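Local coordinates for protein transcriptional regulator (Streptococcus pneumoniae, PDB 2GNP) that is a putative transcriptional regulator that probably responds to a sugar-like effector through its putative sugar-binding domain, at residues A[152-157]-A[216-221]; A[191-196]-A[210-215]. One frame throughout, in Å; residues are numbered along the deposited sequence.

Contact 1: residues A[152-157]-A[216-221]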
loop_
_atom_site.group_PDB
_atom_site.type_symbol
_atom_site.label_atom_id
_atom_site.label_comp_id
_atom_site.label_asym_id
_atom_site.label_seq_id
_atom_site.Cartn_x
_atom_site.Cartn_y
_atom_site.Cartn_z
ATOM N N ASP A 152 14.485 0.169 -2.077
ATOM C CA ASP A 152 14.724 1.332 -1.230
ATOM C C ASP A 152 13.427 1.949 -0.686
ATOM O O ASP A 152 13.382 2.392 0.454
ATOM C CB ASP A 152 15.474 2.416 -2.005
ATOM C CG ASP A 152 16.865 1.960 -2.380
ATOM O OD1 ASP A 152 17.694 1.807 -1.456
ATOM O OD2 ASP A 152 17.111 1.659 -3.546
ATOM N N ILE A 153 12.414 2.015 -1.551
ATOM C CA ILE A 153 11.138 2.657 -1.186
ATOM C C ILE A 153 10.039 1.739 -1.677
ATOM O O ILE A 153 10.212 1.085 -2.687
ATOM C CB ILE A 153 10.981 3.987 -1.887
ATOM C CG1 ILE A 153 12.055 4.959 -1.368
ATOM C CG2 ILE A 153 9.533 4.517 -1.709
ATOM C CD1 ILE A 153 12.068 6.254 -2.244
ATOM N N ALA A 154 8.992 1.618 -0.884
ATOM C CA ALA A 154 7.727 0.999 -1.384
ATOM C C ALA A 154 6.669 2.076 -1.229
ATOM O O ALA A 154 6.686 2.793 -0.237
ATOM C CB ALA A 154 7.357 -0.169 -0.547
ATOM N N VAL A 155 5.731 2.125 -2.168
ATOM C CA VAL A 155 4.572 3.050 -2.128
ATOM C C VAL A 155 3.348 2.190 -2.262
ATOM O O VAL A 155 3.197 1.562 -3.284
ATOM C CB VAL A 155 4.632 4.117 -3.242
ATOM C CG1 VAL A 155 3.587 5.271 -2.982
ATOM C CG2 VAL A 155 6.096 4.732 -3.275
ATOM N N VAL A 156 2.457 2.245 -1.258
ATOM C CA VAL A 156 1.335 1.286 -1.211
ATOM C C VAL A 156 0.035 1.975 -0.704
ATOM O O VAL A 156 0.064 2.968 0.050
ATOM C CB VAL A 156 1.648 0.085 -0.277
ATOM C CG1 VAL A 156 2.919 -0.637 -0.719
ATOM C CG2 VAL A 156 1.699 0.513 1.221
ATOM N N GLY A 157 -1.085 1.482 -1.184
ATOM C CA GLY A 157 -2.383 1.777 -0.551
ATOM C C GLY A 157 -2.686 0.649 0.455
ATOM O O GLY A 157 -1.936 -0.342 0.562
ATOM N N GLU A 216 7.053 -10.048 5.098
ATOM C CA GLU A 216 8.415 -10.047 5.616
ATOM C C GLU A 216 9.351 -9.124 4.848
ATOM O O GLU A 216 10.054 -8.284 5.440
ATOM C CB GLU A 216 8.931 -11.489 5.613
ATOM C CG GLU A 216 10.358 -11.684 6.061
ATOM C CD GLU A 216 10.592 -11.401 7.541
ATOM O OE1 GLU A 216 9.630 -11.441 8.391
ATOM O OE2 GLU A 216 11.766 -11.097 7.855
ATOM N N ASP A 217 9.312 -9.207 3.522
ATOM C CA ASP A 217 10.138 -8.318 2.724
ATOM C C ASP A 217 9.587 -6.882 2.769
ATOM O O ASP A 217 10.375 -5.912 2.934
ATOM C CB ASP A 217 10.276 -8.829 1.307
ATOM C CG ASP A 217 11.216 -10.051 1.220
ATOM O OD1 ASP A 217 12.168 -10.114 2.051
ATOM O OD2 ASP A 217 11.031 -10.867 0.282
ATOM N N LEU A 218 8.269 -6.735 2.642
ATOM C CA LEU A 218 7.705 -5.362 2.713
ATOM C C LEU A 218 8.132 -4.623 3.965
ATOM O O LEU A 218 8.569 -3.474 3.889
ATOM C CB LEU A 218 6.180 -5.424 2.630
ATOM C CG LEU A 218 5.534 -4.057 2.794
ATOM C CD1 LEU A 218 5.812 -3.165 1.587
ATOM C CD2 LEU A 218 3.979 -4.328 2.903
ATOM N N LYS A 219 8.052 -5.297 5.097
ATOM C CA LYS A 219 8.233 -4.635 6.377
ATOM C C LYS A 219 9.693 -4.349 6.726
ATOM O O LYS A 219 9.980 -3.748 7.748
ATOM C CB LYS A 219 7.506 -5.367 7.504
ATOM C CG LYS A 219 8.205 -6.580 8.030
ATOM C CD LYS A 219 7.265 -7.446 8.838
ATOM C CE LYS A 219 8.001 -8.422 9.752
ATOM N NZ LYS A 219 7.127 -9.408 10.499
ATOM N N ASN A 220 10.596 -4.791 5.854
ATOM C CA ASN A 220 12.021 -4.512 6.002
ATOM C C ASN A 220 12.577 -3.533 4.969
ATOM O O ASN A 220 13.778 -3.234 4.987
ATOM C CB ASN A 220 12.770 -5.846 5.990
ATOM C CG ASN A 220 12.707 -6.537 7.353
ATOM O OD1 ASN A 220 13.481 -6.146 8.239
ATOM N ND2 ASN A 220 11.791 -7.522 7.551
ATOM N N ILE A 221 11.698 -3.037 4.078
ATOM C CA ILE A 221 12.097 -1.947 3.158
ATOM C C ILE A 221 12.429 -0.711 3.981
ATOM O O ILE A 221 11.668 -0.338 4.880
ATOM C CB ILE A 221 10.967 -1.646 2.120
ATOM C CG1 ILE A 221 10.847 -2.859 1.200
ATOM C CG2 ILE A 221 11.282 -0.322 1.354
ATOM C CD1 ILE A 221 9.642 -2.856 0.219
#
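D152, whose carbonyl oxygen meets I221, is gripped by several groups. Its OD2 is hydrogen-bonded to the backbone N of K60, and its backbone makes hydrogen bonds with K60 and Q223. CB of D152 points away from I221, but its O lies 3.5 Å from CG2 of I221. No hydrogen bond joins the two segments, and the contact is apolar packing.

I221 covers this end of the segment with two branches. CG2 sits on the D152 carbonyl. CG1 stands anti to the carbonyl carbon (chi1 -67°), and the chain then runs on extended (chi2 172°). This carries CD1 along the strand to CB of A154, at 3.6 Å. L218 meets the same methyl with one branch: its CD1 lies 4.0 Å from CB of A154. CD1 of L218 also approaches CG1 of V156, at a looser 4.5 Å. A154 and V156 thus present the same strand face to L218, while I153 and V155 point away.

A type I turn sets the spacing of L218 and I221. It runs from L218 to I221 and is closed by I221 N to L218 O. The N220 side chain reaches back to the helix. Its ND2 donates to O of E216 at 2.8 Å, an almost straight bond (179°) lying in the plane of the side-chain amide.

The short helix 215-218 and the turn after it lie over strand 153-160, and the chain leads into strand 223-227, its parallel neighbour. I190 of strand 188-190 borders both V156 and L218. On the other face, I153 and V155 pack on helix 36-54.

Contact 2: residues A[191-196]-A[210-215]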
loop_
_atom_site.group_PDB
_atom_site.type_symbol
_atom_site.label_atom_id
_atom_site.label_comp_id
_atom_site.label_asym_id
_atom_site.label_seq_id
_atom_site.Cartn_x
_atom_site.Cartn_y
_atom_site.Cartn_z
ATOM N N CYS A 191 -0.466 -4.866 -0.403
ATOM C CA CYS A 191 0.258 -5.627 -1.427
ATOM C C CYS A 191 -0.461 -6.951 -1.779
ATOM O O CYS A 191 0.189 -7.934 -2.067
ATOM C CB CYS A 191 1.689 -5.917 -1.023
ATOM S SG CYS A 191 2.657 -4.377 -0.946
ATOM N N CYS A 192 -1.778 -6.917 -1.720
ATOM C CA CYS A 192 -2.637 -8.034 -2.064
ATOM C C CYS A 192 -2.529 -9.227 -1.110
ATOM O O CYS A 192 -2.917 -10.346 -1.472
ATOM C CB CYS A 192 -2.369 -8.429 -3.547
ATOM S SG CYS A 192 -2.749 -7.044 -4.680
ATOM N N ARG A 193 -2.040 -8.977 0.096
ATOM C CA ARG A 193 -1.988 -9.976 1.190
ATOM C C ARG A 193 -2.939 -9.574 2.270
ATOM O O ARG A 193 -3.011 -8.396 2.633
ATOM C CB ARG A 193 -0.589 -10.229 1.686
ATOM C CG ARG A 193 0.243 -10.855 0.524
ATOM C CD ARG A 193 1.684 -10.980 0.997
ATOM N NE ARG A 193 2.555 -11.579 -0.021
ATOM C CZ ARG A 193 2.523 -12.861 -0.367
ATOM N NH1 ARG A 193 1.639 -13.692 0.241
ATOM N NH2 ARG A 193 3.342 -13.339 -1.328
ATOM N N PHE A 194 -3.683 -10.569 2.748
ATOM C CA PHE A 194 -4.829 -10.359 3.633
ATOM C C PHE A 194 -4.410 -10.633 5.042
ATOM O O PHE A 194 -3.788 -11.666 5.307
ATOM C CB PHE A 194 -6.000 -11.260 3.170
ATOM C CG PHE A 194 -6.542 -10.817 1.817
ATOM C CD1 PHE A 194 -7.527 -9.845 1.770
ATOM C CD2 PHE A 194 -5.997 -11.295 0.620
ATOM C CE1 PHE A 194 -7.992 -9.380 0.560
ATOM C CE2 PHE A 194 -6.463 -10.784 -0.627
ATOM C CZ PHE A 194 -7.466 -9.851 -0.630
ATOM N N PHE A 195 -4.792 -9.736 5.940
ATOM C CA PHE A 195 -4.385 -9.899 7.350
ATOM C C PHE A 195 -5.540 -9.713 8.317
ATOM O O PHE A 195 -6.573 -9.114 7.981
ATOM C CB PHE A 195 -3.256 -8.938 7.691
ATOM C CG PHE A 195 -3.530 -7.505 7.277
ATOM C CD1 PHE A 195 -2.881 -6.947 6.165
ATOM C CD2 PHE A 195 -4.471 -6.740 7.959
ATOM C CE1 PHE A 195 -3.121 -5.589 5.790
ATOM C CE2 PHE A 195 -4.731 -5.423 7.589
ATOM C CZ PHE A 195 -4.055 -4.857 6.472
ATOM N N ASP A 196 -5.316 -10.223 9.534
ATOM C CA ASP A 196 -6.253 -10.057 10.623
ATOM C C ASP A 196 -6.051 -8.772 11.426
ATOM O O ASP A 196 -5.311 -7.857 11.021
ATOM C CB ASP A 196 -6.210 -11.308 11.514
ATOM C CG ASP A 196 -4.947 -11.381 12.379
ATOM O OD1 ASP A 196 -4.106 -10.428 12.391
ATOM O OD2 ASP A 196 -4.813 -12.377 13.126
ATOM N N THR A 210 -0.138 -16.454 -3.956
ATOM C CA THR A 210 -0.172 -15.013 -4.323
ATOM C C THR A 210 1.204 -14.566 -4.883
ATOM O O THR A 210 2.260 -14.868 -4.316
ATOM C CB THR A 210 -0.594 -14.188 -3.111
ATOM O OG1 THR A 210 -1.898 -14.632 -2.705
ATOM C CG2 THR A 210 -0.639 -12.664 -3.442
ATOM N N ILE A 211 1.129 -13.837 -6.018
ATOM C CA ILE A 211 2.317 -13.423 -6.711
ATOM C C ILE A 211 2.576 -11.970 -6.275
ATOM O O ILE A 211 2.228 -11.013 -6.965
ATOM C CB ILE A 211 2.202 -13.528 -8.258
ATOM C CG1 ILE A 211 1.868 -14.967 -8.683
ATOM C CG2 ILE A 211 3.554 -13.112 -8.890
ATOM C CD1 ILE A 211 2.847 -16.001 -8.200
ATOM N N ALA A 212 3.131 -11.821 -5.088
ATOM C CA ALA A 212 3.396 -10.476 -4.527
ATOM C C ALA A 212 4.566 -10.532 -3.588
ATOM O O ALA A 212 4.929 -11.586 -3.059
ATOM C CB ALA A 212 2.166 -10.016 -3.727
ATOM N N ILE A 213 5.151 -9.369 -3.329
ATOM C CA ILE A 213 6.146 -9.270 -2.253
ATOM C C ILE A 213 5.602 -9.848 -0.956
ATOM O O ILE A 213 4.442 -9.703 -0.670
ATOM C CB ILE A 213 6.619 -7.820 -2.063
ATOM C CG1 ILE A 213 7.853 -7.716 -1.179
ATOM C CG2 ILE A 213 5.477 -6.889 -1.579
ATOM C CD1 ILE A 213 8.411 -6.238 -1.157
ATOM N N SER A 214 6.452 -10.545 -0.212
ATOM C CA SER A 214 5.996 -11.016 1.120
ATOM C C SER A 214 5.876 -9.880 2.129
ATOM O O SER A 214 6.557 -8.859 2.021
ATOM C CB SER A 214 6.969 -12.069 1.632
ATOM O OG SER A 214 8.233 -11.519 1.996
ATOM N N LEU A 215 5.036 -10.055 3.164
ATOM C CA LEU A 215 4.969 -9.062 4.246
ATOM C C LEU A 215 6.339 -8.916 4.939
ATOM O O LEU A 215 6.765 -7.801 5.257
ATOM C CB LEU A 215 3.892 -9.463 5.264
ATOM C CG LEU A 215 2.481 -9.522 4.734
ATOM C CD1 LEU A 215 1.489 -9.689 5.887
ATOM C CD2 LEU A 215 2.145 -8.231 3.994
HETATM O O HOH W 1 -3.225 -12.970 -0.970
HETATM O O HOH W 2 3.461 -16.100 -2.218
#
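The tight hairpin between strands 188-190 and 193-195 packs against the loop leading into helix 215-218. R193, on the second strand, reaches across to that loop. Its NE donates to O of I213 at 2.7 Å (158°). NH2 donates to O of A212 at 2.9 Å (166°). Both oxygens lie near the guanidinium plane, at its edge. Seen from the carbonyls, however, the donors stand above each C=O plane.

The arginine chain is extended from CG to NE, which carries the guanidinium over to the loop. Its CD passes CG of L215 at 4.1 Å. CB of T210 lies over one face of the guanidinium. NH2 also donates to water 2, which passes a hydrogen bond on to O of T210. NH1 forms a salt bridge with E201 OE2 and a hydrogen bond with O of Q207. The buried cation is thus met by main-chain oxygens, a water and one carboxylate, which probably keeps it charged and fixes its rotation.

C191 and C192 form the hairpin turn. Both have left-handed backbone angles, close to those of a type I' turn. O of C191 comes within 3.3 Å of CB of A212. SG of C191 touches CG2 of I213 at 3.8 Å. Water 1 donates to O of C192 and to OG1 of T210, joining the turn to T210. OG1 of T210 is also hydrogen-bonded to O of L206.

At the far end of the loop S214 is the N-cap of helix 215-218, with its OG bonded to N of D217. L215 follows and rests on I190 of the first hairpin strand.

In the fold
Contact 2 is nested within the chain loop that contact 1 closes. The order is 152-157, 191-196, 210-215, then 216-221. The contact centres lie about 11 Å apart. Segments 210-215 and 216-221 are continuous, so helix 215-218 spans both contacts. Both also reach the same mixed sheet. Contact 1 meets it at strand 153-160, and contact 2 at the hairpin strand 193-195. The two touch directly: CG1 of V156 packs on SG of C191 at 3.8 Å, and CD1 of I221 on CD1 of I213 at 3.9 Å. The last part of the connection to strand 223-227, residues 210-221, thus packs on strand 153-160 and the hairpin, within the putative sugar-binding domain.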